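Local coordinates for protein alternansucrase (Leuconostoc mesenteroides, PDB 6HVG) that belongs to glycosyl hydrolase family 70, holds a calcium ion, and combines a TIM-barrel fold with repeats of the choline-binding kind, at residues F456-S459 with T465-Y468; L439-W444 with V483-I488; S402-D407 with W500-I505; T390-A395 with D426-S431. All coordinates share one frame; numbering follows the deposited sequence.

Contact 1 (F456-S459 with T465-Y468)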
loop_
_atom_site.group_PDB
_atom_site.type_symbol
_atom_site.label_atom_id
_atom_site.label_comp_id
_atom_site.label_asym_id
_atom_site.label_seq_id
_atom_site.Cartn_x
_atom_site.Cartn_y
_atom_site.Cartn_z
ATOM N N PHE A 456 -11.390 8.257 33.791
ATOM C CA PHE A 456 -10.522 9.162 33.046
ATOM C C PHE A 456 -10.531 10.594 33.622
ATOM O O PHE A 456 -9.475 11.181 33.838
ATOM C CB PHE A 456 -10.933 9.174 31.580
ATOM C CG PHE A 456 -10.074 10.032 30.705
ATOM C CD1 PHE A 456 -8.910 9.528 30.161
ATOM C CD2 PHE A 456 -10.470 11.317 30.359
ATOM C CE1 PHE A 456 -8.131 10.303 29.316
ATOM C CE2 PHE A 456 -9.688 12.106 29.533
ATOM C CZ PHE A 456 -8.509 11.597 29.031
ATOM N N MET A 457 -11.715 11.148 33.863
ATOM C CA MET A 457 -11.836 12.505 34.403
ATOM C C MET A 457 -11.286 12.606 35.820
ATOM O O MET A 457 -10.654 13.609 36.162
ATOM C CB MET A 457 -13.283 12.974 34.407
ATOM C CG MET A 457 -13.890 13.116 33.023
ATOM S SD MET A 457 -13.391 14.588 32.120
ATOM C CE MET A 457 -12.451 13.840 30.819
ATOM N N SER A 458 -11.520 11.568 36.625
ATOM C CA SER A 458 -10.906 11.428 37.944
ATOM C C SER A 458 -9.382 11.571 37.941
ATOM O O SER A 458 -8.817 12.250 38.807
ATOM C CB SER A 458 -11.222 10.044 38.517
ATOM O OG SER A 458 -12.424 10.051 39.225
ATOM N N SER A 459 -8.723 10.906 36.997
ATOM C CA SER A 459 -7.273 10.902 36.904
ATOM C C SER A 459 -6.717 12.265 36.588
ATOM O O SER A 459 -5.506 12.455 36.700
ATOM C CB SER A 459 -6.818 9.964 35.809
ATOM O OG SER A 459 -7.308 8.686 36.087
ATOM N N THR A 465 -9.975 9.486 42.708
ATOM C CA THR A 465 -9.631 8.620 41.596
ATOM C C THR A 465 -10.402 7.351 41.839
ATOM O O THR A 465 -10.400 6.836 42.948
ATOM C CB THR A 465 -8.113 8.402 41.482
ATOM O OG1 THR A 465 -7.494 9.643 41.094
ATOM C CG2 THR A 465 -7.776 7.320 40.440
ATOM N N THR A 466 -11.099 6.876 40.813
ATOM C CA THR A 466 -12.013 5.778 40.983
ATOM C C THR A 466 -11.700 4.652 40.022
ATOM O O THR A 466 -11.367 4.873 38.862
ATOM C CB THR A 466 -13.488 6.241 40.801
ATOM O OG1 THR A 466 -13.643 6.951 39.554
ATOM C CG2 THR A 466 -13.927 7.146 41.952
ATOM N N THR A 467 -11.802 3.435 40.530
ATOM C CA THR A 467 -11.786 2.231 39.712
ATOM C C THR A 467 -13.219 1.795 39.523
ATOM O O THR A 467 -13.783 1.096 40.347
ATOM C CB THR A 467 -11.031 1.095 40.423
ATOM O OG1 THR A 467 -9.962 1.641 41.207
ATOM C CG2 THR A 467 -10.507 0.088 39.394
ATOM N N TYR A 468 -13.837 2.234 38.451
ATOM C CA TYR A 468 -15.168 1.781 38.151
ATOM C C TYR A 468 -15.223 0.835 36.966
ATOM O O TYR A 468 -14.537 1.026 35.987
ATOM C CB TYR A 468 -16.067 2.997 37.928
ATOM C CG TYR A 468 -16.431 3.764 39.185
ATOM C CD1 TYR A 468 -16.749 3.106 40.377
ATOM C CD2 TYR A 468 -16.519 5.163 39.160
ATOM C CE1 TYR A 468 -17.109 3.828 41.508
ATOM C CE2 TYR A 468 -16.851 5.883 40.285
ATOM C CZ TYR A 468 -17.151 5.223 41.453
ATOM O OH TYR A 468 -17.523 5.958 42.570
#

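Contact 2 (L439-W444 with V483-I488)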
loop_
_atom_site.group_PDB
_atom_site.type_symbol
_atom_site.label_atom_id
_atom_site.label_comp_id
_atom_site.label_asym_id
_atom_site.label_seq_id
_atom_site.Cartn_x
_atom_site.Cartn_y
_atom_site.Cartn_z
ATOM N N LEU A 439 -21.908 16.564 26.210
ATOM C CA LEU A 439 -22.926 15.563 26.402
ATOM C C LEU A 439 -22.484 14.500 27.401
ATOM O O LEU A 439 -23.280 14.016 28.207
ATOM C CB LEU A 439 -23.260 14.907 25.057
ATOM C CG LEU A 439 -24.496 14.011 25.006
ATOM C CD1 LEU A 439 -25.780 14.745 25.361
ATOM C CD2 LEU A 439 -24.610 13.420 23.623
ATOM N N LEU A 440 -21.216 14.123 27.346
ATOM C CA LEU A 440 -20.677 13.086 28.226
ATOM C C LEU A 440 -20.542 13.477 29.710
ATOM O O LEU A 440 -20.170 12.638 30.542
ATOM C CB LEU A 440 -19.326 12.588 27.693
ATOM C CG LEU A 440 -19.310 11.875 26.327
ATOM C CD1 LEU A 440 -17.885 11.580 25.888
ATOM C CD2 LEU A 440 -20.105 10.579 26.377
ATOM N N MET A 441 -20.862 14.724 30.040
ATOM C CA MET A 441 -20.980 15.161 31.439
ATOM C C MET A 441 -22.260 14.628 32.086
ATOM O O MET A 441 -22.321 14.490 33.308
ATOM C CB MET A 441 -20.938 16.701 31.517
ATOM C CG MET A 441 -20.828 17.298 32.923
ATOM S SD MET A 441 -20.764 19.116 32.950
ATOM C CE MET A 441 -22.453 19.538 32.526
ATOM N N THR A 442 -23.261 14.329 31.251
ATOM C CA THR A 442 -24.624 14.009 31.660
ATOM C C THR A 442 -25.175 12.697 31.101
ATOM O O THR A 442 -26.058 12.097 31.701
ATOM C CB THR A 442 -25.543 15.158 31.220
ATOM O OG1 THR A 442 -25.178 16.340 31.957
ATOM C CG2 THR A 442 -27.028 14.831 31.470
ATOM N N TRP A 443 -24.684 12.242 29.955
ATOM C CA TRP A 443 -25.219 11.030 29.321
ATOM C C TRP A 443 -24.096 10.146 28.794
ATOM O O TRP A 443 -23.021 10.627 28.496
ATOM C CB TRP A 443 -26.170 11.414 28.185
ATOM C CG TRP A 443 -26.638 10.274 27.363
ATOM C CD1 TRP A 443 -27.798 9.570 27.506
ATOM C CD2 TRP A 443 -25.946 9.686 26.261
ATOM N NE1 TRP A 443 -27.871 8.573 26.565
ATOM C CE2 TRP A 443 -26.742 8.620 25.788
ATOM C CE3 TRP A 443 -24.720 9.941 25.641
ATOM C CZ2 TRP A 443 -26.353 7.814 24.713
ATOM C CZ3 TRP A 443 -24.331 9.136 24.575
ATOM C CH2 TRP A 443 -25.144 8.090 24.121
ATOM N N TRP A 444 -24.355 8.842 28.726
ATOM C CA TRP A 444 -23.412 7.877 28.204
ATOM C C TRP A 444 -24.179 6.811 27.392
ATOM O O TRP A 444 -25.346 6.548 27.671
ATOM C CB TRP A 444 -22.644 7.252 29.390
ATOM C CG TRP A 444 -22.008 8.303 30.227
ATOM C CD1 TRP A 444 -20.747 8.794 30.092
ATOM C CD2 TRP A 444 -22.619 9.061 31.291
ATOM N NE1 TRP A 444 -20.534 9.800 31.002
ATOM C CE2 TRP A 444 -21.669 9.983 31.748
ATOM C CE3 TRP A 444 -23.871 9.059 31.882
ATOM C CZ2 TRP A 444 -21.934 10.886 32.787
ATOM C CZ3 TRP A 444 -24.128 9.952 32.915
ATOM C CH2 TRP A 444 -23.170 10.847 33.353
ATOM N N VAL A 483 -20.453 14.394 41.100
ATOM C CA VAL A 483 -19.296 14.968 41.798
ATOM C C VAL A 483 -18.239 15.415 40.777
ATOM O O VAL A 483 -17.563 16.408 40.998
ATOM C CB VAL A 483 -18.670 14.058 42.899
ATOM C CG1 VAL A 483 -19.729 13.599 43.861
ATOM C CG2 VAL A 483 -17.957 12.863 42.322
ATOM N N ILE A 484 -18.123 14.714 39.650
ATOM C CA ILE A 484 -17.272 15.160 38.539
ATOM C C ILE A 484 -17.837 16.410 37.876
ATOM O O ILE A 484 -17.076 17.310 37.516
ATOM C CB ILE A 484 -17.084 14.064 37.459
ATOM C CG1 ILE A 484 -16.336 12.849 38.028
ATOM C CG2 ILE A 484 -16.332 14.600 36.245
ATOM C CD1 ILE A 484 -14.863 13.082 38.301
ATOM N N GLN A 485 -19.160 16.485 37.725
ATOM C CA GLN A 485 -19.775 17.684 37.143
ATOM C C GLN A 485 -19.469 18.910 37.993
ATOM O O GLN A 485 -19.094 19.955 37.470
ATOM C CB GLN A 485 -21.294 17.529 36.967
ATOM C CG GLN A 485 -21.982 18.816 36.503
ATOM C CD GLN A 485 -23.435 18.628 36.106
ATOM O OE1 GLN A 485 -23.949 17.514 36.109
ATOM N NE2 GLN A 485 -24.103 19.729 35.764
ATOM N N THR A 486 -19.636 18.770 39.305
ATOM C CA THR A 486 -19.346 19.839 40.240
ATOM C C THR A 486 -17.875 20.275 40.035
ATOM O O THR A 486 -17.584 21.437 39.763
ATOM C CB THR A 486 -19.656 19.389 41.695
ATOM O OG1 THR A 486 -21.076 19.291 41.861
ATOM C CG2 THR A 486 -19.082 20.369 42.730
ATOM N N ALA A 487 -16.960 19.322 40.104
ATOM C CA ALA A 487 -15.539 19.614 39.928
ATOM C C ALA A 487 -15.257 20.304 38.614
ATOM O O ALA A 487 -14.381 21.157 38.545
ATOM C CB ALA A 487 -14.722 18.336 40.039
ATOM N N ILE A 488 -15.978 19.920 37.566
ATOM C CA ILE A 488 -15.820 20.554 36.277
ATOM C C ILE A 488 -16.185 22.033 36.356
ATOM O O ILE A 488 -15.460 22.886 35.840
ATOM C CB ILE A 488 -16.647 19.847 35.178
ATOM C CG1 ILE A 488 -15.954 18.542 34.772
ATOM C CG2 ILE A 488 -16.793 20.729 33.924
ATOM C CD1 ILE A 488 -16.826 17.600 33.971
#

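Contact 3 (S402-D407 with W500-I505)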
loop_
_atom_site.group_PDB
_atom_site.type_symbol
_atom_site.label_atom_id
_atom_site.label_comp_id
_atom_site.label_asym_id
_atom_site.label_seq_id
_atom_site.Cartn_x
_atom_site.Cartn_y
_atom_site.Cartn_z
ATOM N N SER A 402 -29.441 24.046 20.512
ATOM C CA SER A 402 -28.928 23.532 21.787
ATOM C C SER A 402 -28.020 22.308 21.672
ATOM O O SER A 402 -27.516 21.837 22.688
ATOM C CB SER A 402 -30.099 23.211 22.720
ATOM O OG SER A 402 -30.738 24.396 23.111
ATOM N N PHE A 403 -27.812 21.802 20.453
ATOM C CA PHE A 403 -26.982 20.603 20.234
ATOM C C PHE A 403 -25.990 20.783 19.097
ATOM O O PHE A 403 -26.393 21.065 17.977
ATOM C CB PHE A 403 -27.872 19.416 19.863
ATOM C CG PHE A 403 -28.514 18.722 21.032
ATOM C CD1 PHE A 403 -27.768 17.910 21.845
ATOM C CD2 PHE A 403 -29.881 18.855 21.277
ATOM C CE1 PHE A 403 -28.360 17.262 22.899
ATOM C CE2 PHE A 403 -30.478 18.204 22.324
ATOM C CZ PHE A 403 -29.717 17.402 23.137
ATOM N N GLU A 404 -24.704 20.593 19.372
ATOM C CA GLU A 404 -23.703 20.520 18.305
ATOM C C GLU A 404 -23.930 19.220 17.562
ATOM O O GLU A 404 -24.111 18.175 18.185
ATOM C CB GLU A 404 -22.273 20.581 18.867
ATOM C CG GLU A 404 -21.864 21.963 19.391
ATOM C CD GLU A 404 -20.498 21.981 20.064
ATOM O OE1 GLU A 404 -19.841 20.923 20.181
ATOM O OE2 GLU A 404 -20.054 23.078 20.459
ATOM N N ASN A 405 -23.897 19.265 16.238
ATOM C CA ASN A 405 -24.316 18.120 15.438
ATOM C C ASN A 405 -23.775 18.114 14.016
ATOM O O ASN A 405 -23.202 19.080 13.549
ATOM C CB ASN A 405 -25.837 18.096 15.377
ATOM C CG ASN A 405 -26.404 19.212 14.520
ATOM O OD1 ASN A 405 -26.979 18.974 13.450
ATOM N ND2 ASN A 405 -26.265 20.426 14.989
ATOM N N VAL A 406 -23.987 16.995 13.340
ATOM C CA VAL A 406 -23.732 16.847 11.911
ATOM C C VAL A 406 -25.007 16.266 11.312
ATOM O O VAL A 406 -25.462 15.194 11.718
ATOM C CB VAL A 406 -22.557 15.894 11.658
ATOM C CG1 VAL A 406 -22.175 15.870 10.176
ATOM C CG2 VAL A 406 -21.359 16.282 12.525
ATOM N N ASP A 407 -25.584 16.980 10.355
ATOM C CA ASP A 407 -26.853 16.592 9.686
ATOM C C ASP A 407 -27.929 16.116 10.638
ATOM O O ASP A 407 -28.708 15.218 10.308
ATOM C CB ASP A 407 -26.615 15.544 8.576
ATOM C CG ASP A 407 -25.879 16.117 7.378
ATOM O OD1 ASP A 407 -25.745 17.359 7.296
ATOM O OD2 ASP A 407 -25.439 15.325 6.516
ATOM N N TRP A 500 -9.840 23.799 28.105
ATOM C CA TRP A 500 -9.222 22.686 28.842
ATOM C C TRP A 500 -10.121 21.427 28.834
ATOM O O TRP A 500 -9.622 20.301 28.761
ATOM C CB TRP A 500 -8.893 23.101 30.288
ATOM C CG TRP A 500 -10.110 23.278 31.090
ATOM C CD1 TRP A 500 -10.897 24.393 31.152
ATOM C CD2 TRP A 500 -10.746 22.282 31.893
ATOM N NE1 TRP A 500 -11.964 24.163 31.972
ATOM C CE2 TRP A 500 -11.900 22.872 32.441
ATOM C CE3 TRP A 500 -10.446 20.948 32.213
ATOM C CZ2 TRP A 500 -12.763 22.170 33.295
ATOM C CZ3 TRP A 500 -11.304 20.260 33.055
ATOM C CH2 TRP A 500 -12.448 20.876 33.589
ATOM N N LEU A 501 -11.442 21.637 28.904
ATOM C CA LEU A 501 -12.433 20.550 28.878
ATOM C C LEU A 501 -12.601 19.973 27.467
ATOM O O LEU A 501 -12.629 18.764 27.296
ATOM C CB LEU A 501 -13.781 21.046 29.404
ATOM C CG LEU A 501 -14.912 20.027 29.622
ATOM C CD1 LEU A 501 -14.601 18.955 30.657
ATOM C CD2 LEU A 501 -16.162 20.766 30.063
ATOM N N ARG A 502 -12.665 20.828 26.453
ATOM C CA ARG A 502 -12.693 20.351 25.065
ATOM C C ARG A 502 -11.564 19.355 24.820
ATOM O O ARG A 502 -11.761 18.309 24.215
ATOM C CB ARG A 502 -12.566 21.508 24.072
ATOM C CG ARG A 502 -13.769 22.434 24.022
ATOM C CD ARG A 502 -14.840 21.915 23.086
ATOM N NE ARG A 502 -15.993 22.810 23.024
ATOM C CZ ARG A 502 -17.109 22.573 22.340
ATOM N NH1 ARG A 502 -17.269 21.455 21.651
ATOM N NH2 ARG A 502 -18.097 23.452 22.364
ATOM N N ASP A 503 -10.370 19.691 25.290
ATOM C CA ASP A 503 -9.195 18.832 25.103
ATOM C C ASP A 503 -9.285 17.552 25.928
ATOM O O ASP A 503 -8.821 16.502 25.491
ATOM C CB ASP A 503 -7.906 19.600 25.441
ATOM C CG ASP A 503 -7.674 20.804 24.513
ATOM O OD1 ASP A 503 -8.243 20.821 23.388
ATOM O OD2 ASP A 503 -6.914 21.729 24.909
ATOM N N ALA A 504 -9.867 17.646 27.122
ATOM C CA ALA A 504 -10.111 16.465 27.966
ATOM C C ALA A 504 -11.144 15.514 27.338
ATOM O O ALA A 504 -10.939 14.307 27.289
ATOM C CB ALA A 504 -10.560 16.899 29.345
ATOM N N ILE A 505 -12.234 16.068 26.824
ATOM C CA ILE A 505 -13.235 15.259 26.138
ATOM C C ILE A 505 -12.657 14.620 24.887
ATOM O O ILE A 505 -12.749 13.408 24.714
ATOM C CB ILE A 505 -14.516 16.073 25.816
ATOM C CG1 ILE A 505 -15.217 16.490 27.118
ATOM C CG2 ILE A 505 -15.479 15.282 24.946
ATOM C CD1 ILE A 505 -15.601 15.354 28.051
#

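Contact 4 (T390-A395 with D426-S431)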
loop_
_atom_site.group_PDB
_atom_site.type_symbol
_atom_site.label_atom_id
_atom_site.label_comp_id
_atom_site.label_asym_id
_atom_site.label_seq_id
_atom_site.Cartn_x
_atom_site.Cartn_y
_atom_site.Cartn_z
ATOM N N THR A 390 -31.969 16.260 37.193
ATOM C CA THR A 390 -32.468 15.972 35.851
ATOM C C THR A 390 -33.045 17.208 35.143
ATOM O O THR A 390 -32.624 17.518 34.044
ATOM C CB THR A 390 -33.498 14.829 35.873
ATOM O OG1 THR A 390 -32.896 13.661 36.427
ATOM C CG2 THR A 390 -34.014 14.493 34.484
ATOM N N PRO A 391 -34.005 17.923 35.751
ATOM C CA PRO A 391 -34.528 19.105 35.052
ATOM C C PRO A 391 -33.479 20.176 34.745
ATOM O O PRO A 391 -33.653 20.922 33.790
ATOM C CB PRO A 391 -35.599 19.675 36.004
ATOM C CG PRO A 391 -35.363 19.023 37.306
ATOM C CD PRO A 391 -34.629 17.741 37.066
ATOM N N HIS A 392 -32.428 20.260 35.558
ATOM C CA HIS A 392 -31.355 21.233 35.340
ATOM C C HIS A 392 -30.431 20.817 34.178
ATOM O O HIS A 392 -30.097 21.633 33.331
ATOM C CB HIS A 392 -30.534 21.441 36.622
ATOM C CG HIS A 392 -31.338 21.918 37.801
ATOM N ND1 HIS A 392 -32.381 22.817 37.690
ATOM C CD2 HIS A 392 -31.240 21.630 39.122
ATOM C CE1 HIS A 392 -32.898 23.048 38.884
ATOM N NE2 HIS A 392 -32.219 22.346 39.771
ATOM N N ASN A 393 -30.023 19.549 34.134
ATOM C CA ASN A 393 -29.138 19.057 33.089
ATOM C C ASN A 393 -29.842 18.721 31.783
ATOM O O ASN A 393 -29.176 18.484 30.785
ATOM C CB ASN A 393 -28.364 17.822 33.548
ATOM C CG ASN A 393 -27.189 18.159 34.455
ATOM O OD1 ASN A 393 -26.603 19.241 34.369
ATOM N ND2 ASN A 393 -26.841 17.235 35.325
ATOM N N ALA A 394 -31.168 18.747 31.747
ATOM C CA ALA A 394 -31.893 18.482 30.509
ATOM C C ALA A 394 -31.599 19.547 29.458
ATOM O O ALA A 394 -31.191 20.666 29.765
ATOM C CB ALA A 394 -33.384 18.413 30.778
ATOM N N ALA A 395 -31.817 19.183 28.203
ATOM C CA ALA A 395 -31.598 20.087 27.091
ATOM C C ALA A 395 -32.572 21.256 27.158
ATOM O O ALA A 395 -33.758 21.054 27.429
ATOM C CB ALA A 395 -31.759 19.331 25.781
ATOM N N ASP A 426 -21.991 25.675 42.884
ATOM C CA ASP A 426 -22.743 26.203 44.032
ATOM C C ASP A 426 -24.191 26.433 43.702
ATOM O O ASP A 426 -25.089 25.887 44.359
ATOM C CB ASP A 426 -22.144 27.522 44.546
ATOM C CG ASP A 426 -20.823 27.330 45.274
ATOM O OD1 ASP A 426 -20.061 28.316 45.459
ATOM O OD2 ASP A 426 -20.552 26.179 45.665
ATOM N N THR A 427 -24.412 27.264 42.692
ATOM C CA THR A 427 -25.746 27.735 42.406
ATOM C C THR A 427 -26.115 27.478 40.960
ATOM O O THR A 427 -25.336 27.752 40.046
ATOM C CB THR A 427 -25.925 29.227 42.765
ATOM O OG1 THR A 427 -24.902 30.007 42.151
ATOM C CG2 THR A 427 -25.864 29.405 44.276
ATOM N N TRP A 428 -27.312 26.932 40.773
ATOM C CA TRP A 428 -27.855 26.673 39.449
ATOM C C TRP A 428 -28.344 27.976 38.874
ATOM O O TRP A 428 -29.101 28.696 39.516
ATOM C CB TRP A 428 -29.012 25.699 39.517
ATOM C CG TRP A 428 -28.616 24.286 39.813
ATOM C CD1 TRP A 428 -28.702 23.652 41.009
ATOM C CD2 TRP A 428 -28.105 23.317 38.879
ATOM N NE1 TRP A 428 -28.282 22.348 40.885
ATOM C CE2 TRP A 428 -27.904 22.123 39.588
ATOM C CE3 TRP A 428 -27.801 23.347 37.515
ATOM C CZ2 TRP A 428 -27.413 20.968 38.984
ATOM C CZ3 TRP A 428 -27.311 22.192 36.910
ATOM C CH2 TRP A 428 -27.121 21.020 37.649
ATOM N N THR A 429 -27.898 28.289 37.668
ATOM C CA THR A 429 -28.367 29.453 36.954
ATOM C C THR A 429 -28.815 29.034 35.537
ATOM O O THR A 429 -28.208 28.164 34.888
ATOM C CB THR A 429 -27.252 30.515 36.880
ATOM O OG1 THR A 429 -26.203 30.030 36.040
ATOM C CG2 THR A 429 -26.623 30.767 38.250
ATOM N N ALA A 430 -29.891 29.659 35.069
ATOM C CA ALA A 430 -30.347 29.490 33.701
ATOM C C ALA A 430 -29.163 29.705 32.759
ATOM O O ALA A 430 -28.327 30.573 33.001
ATOM C CB ALA A 430 -31.461 30.485 33.411
ATOM N N SER A 431 -29.074 28.911 31.701
ATOM C CA SER A 431 -27.958 29.032 30.766
ATOM C C SER A 431 -28.183 30.132 29.746
ATOM O O SER A 431 -29.324 30.421 29.359
ATOM C CB SER A 431 -27.711 27.709 30.028
ATOM O OG SER A 431 -28.925 27.162 29.552
#

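Contact 1 (F456-S459 with T465-Y468)
T465 is where the chain comes back against the helix it has just left: its CA lies 4.8 Å from the CA of S458, the nearest such pair between 456-459 and 465-468. At that point the CB of S458 rests against the backbone, 3.7 Å from CA of T465. With OG1 beside its own backbone N (chi1 -68°), T465 places that hydroxyl 3.7 Å from the carbonyl O of S458. S459 borders the same spot, its CA 4.4 Å from OG1 of T465.

In this glycosyl hydrolase family 70 protein the chain thus leaves helix 447-462 and doubles back against its last turns before going on to helix 474-495. The hydroxyl of S458 helps to close this return by bonding to the carbonyl O of I464, the residue just before T465.

T466 comes next and turns its hydroxyl to the helix. OG1 sits between the backbone N and the carbonyl carbon, chi1 52°. There OG1 of T466 lies 3.3 Å from OG of S458, at best a weak hydrogen bond, since its one proton also has within reach OD1 of N455, a residue about one turn before S458 in the helix. The same OD1 takes the backbone N of Y468. The Y468 ring then lies under T466, whose CB is 3.4 Å above the ring plane near its rim, while the ring itself packs on A451 and L454 of the helix.

Contact 2 (L439-W444 with V483-I488)
M441 and Q485 bring the two backbones to their nearest approach, with the CA atoms 6.4 Å apart. On one side, in 439-444, the carbonyl O of L439 accepts from two donors, the N of T442 at 3.1 Å and the N of W443 at 2.9 Å. On the other, 483-488 is a regular part of helix 474-495. Q485 and I488, three residues apart, lie on the same side of that helix, and both direct their side chains to 439-444.

The side chain of M441 carries the contact. CG is anti to the backbone N (chi1 -171°) and reaches out straight, and a bend at chi3 (72°) then swings the methyl round. Q485 is extended, and the two chains cross at about a right angle. SD of M441 lies 3.8 Å from CG of Q485, and farther out CE of M441 meets the amide, 3.6 Å from NE2 of Q485. I488 adds an apolar touch from the next turn of the helix, its CD1 4.1 Å from CG of M441. T442 only borders the glutamine.

The amide end of Q485 is held by N393, whose OD1 bonds to NE2, and the hydroxyl of T442 bonds to OH of Y416. L501 of helix 499-511 and Y453 of helix 447-462 pack on I488. No hydrogen bond joins the two segments: in this buried place a thioether and methyl lie against the glutamine by van der Waals contact, leaving NE2 to be satisfied by N393, from a third part of the chain.

Contact 3 (S402-D407 with W500-I505)
E404 is extended beyond CG (chi2 175°), whereas R502 turns sharply at its second torsion (chi2 -85°) and then straightens, which takes the guanidinium away from the helix and out to the loop. The two side chains thus come at each other from opposite directions. The reach is long: the CA atoms of E404 and R502, the nearest pair between 402-407 and 500-505, are 12.9 Å apart, and these two residues make the whole of the contact.

The salt bridge they form is bidentate and end-on. NH1 of R502 bonds to OE1 of E404 at 3.0 Å and is almost straight, with an N-H...O angle of 178°. NH2 of R502 bonds to OE2 of E404 at 2.8 Å. Each nitrogen therefore has its own oxygen, and both are met on the syn side, OE2 from somewhat out of the carboxylate plane. The carboxylate and guanidinium groups are nearly coplanar, and the paired bonds hold both against rotation. Opposite charges at this range would be expected to stabilise the ionised form of each. Next to the glutamate, ND2 of N405 bonds to the carbonyl O of F403 at 3.1 Å, a local bond of the loop.

The guanidinium also makes a cation-pi contact with W415. E404 pairs by backbone hydrogen bonds with that same residue of strand 415-416, and the salt bridge ties this extended chain to the side of helix 499-511. From that helix W500 packs on Q491 and I492 of helix 474-495, while L501 and I505 rest on P438 of strand 437-438.

Contact 4 (T390-A395 with D426-S431)
H392 and W428 pack ring to ring. The CH-pi contact comes first: CB of H392 stands over the six-membered ring of W428, 3.4 Å from its centroid and 16° off the ring normal, so it approaches the face almost squarely. H392 CG is anti to its carbonyl carbon (chi1 -59°), which carries the imidazole on toward the five-membered ring of the indole.

The aromatic contact is oblique. The centroids of the H392 ring and the five-membered ring of W428 are 4.0 Å apart, with the planes at 33°. Of the imidazole atoms CD2 comes closest, 3.4 Å from CE2 of W428. In this way one residue spans both rings of the tryptophan on a single face.

The amide of N393 approaches differently: OD1, held by Q485, comes to the indole edge, near its plane, 3.8 Å from CH2 of W428, with the amide turned steeply to the ring.

A polar bond from outside the two segments fixes the imidazole, whose ND1 bonds to OD2 of D420. Further packing comes from helix 474-495, where F482 and Q485 touch W428.

W428 belongs to the two-stranded antiparallel hairpin 420-423 and 427-430, and the arrangement is that of a short helix, 390-393, packed on one face of a hairpin, whose strand 420-423 also bonds to H392.

Along the chain the segments run 390-395, 402-407, 426-431, 439-444, 456-459, 465-468, 483-488, 500-505, so contact 1 lies within the span of contact 2, contact 2 within that of contact 3, and contacts 3 and 4 interleave. Contact 2 is central: its centre is about 13 Å from contacts 1 and 3 and about 12 Å from contact 4, and it touches all three, whereas contacts 1 and 4 lie about 24 Å apart, centre to centre, without touching. Helices 447-462, 474-495 and 499-511 follow one another and join contacts 1 to 3, with the hairpin of contact 4 at one side. The contacts thus build one compact lobe, consistent with domain IV of this family.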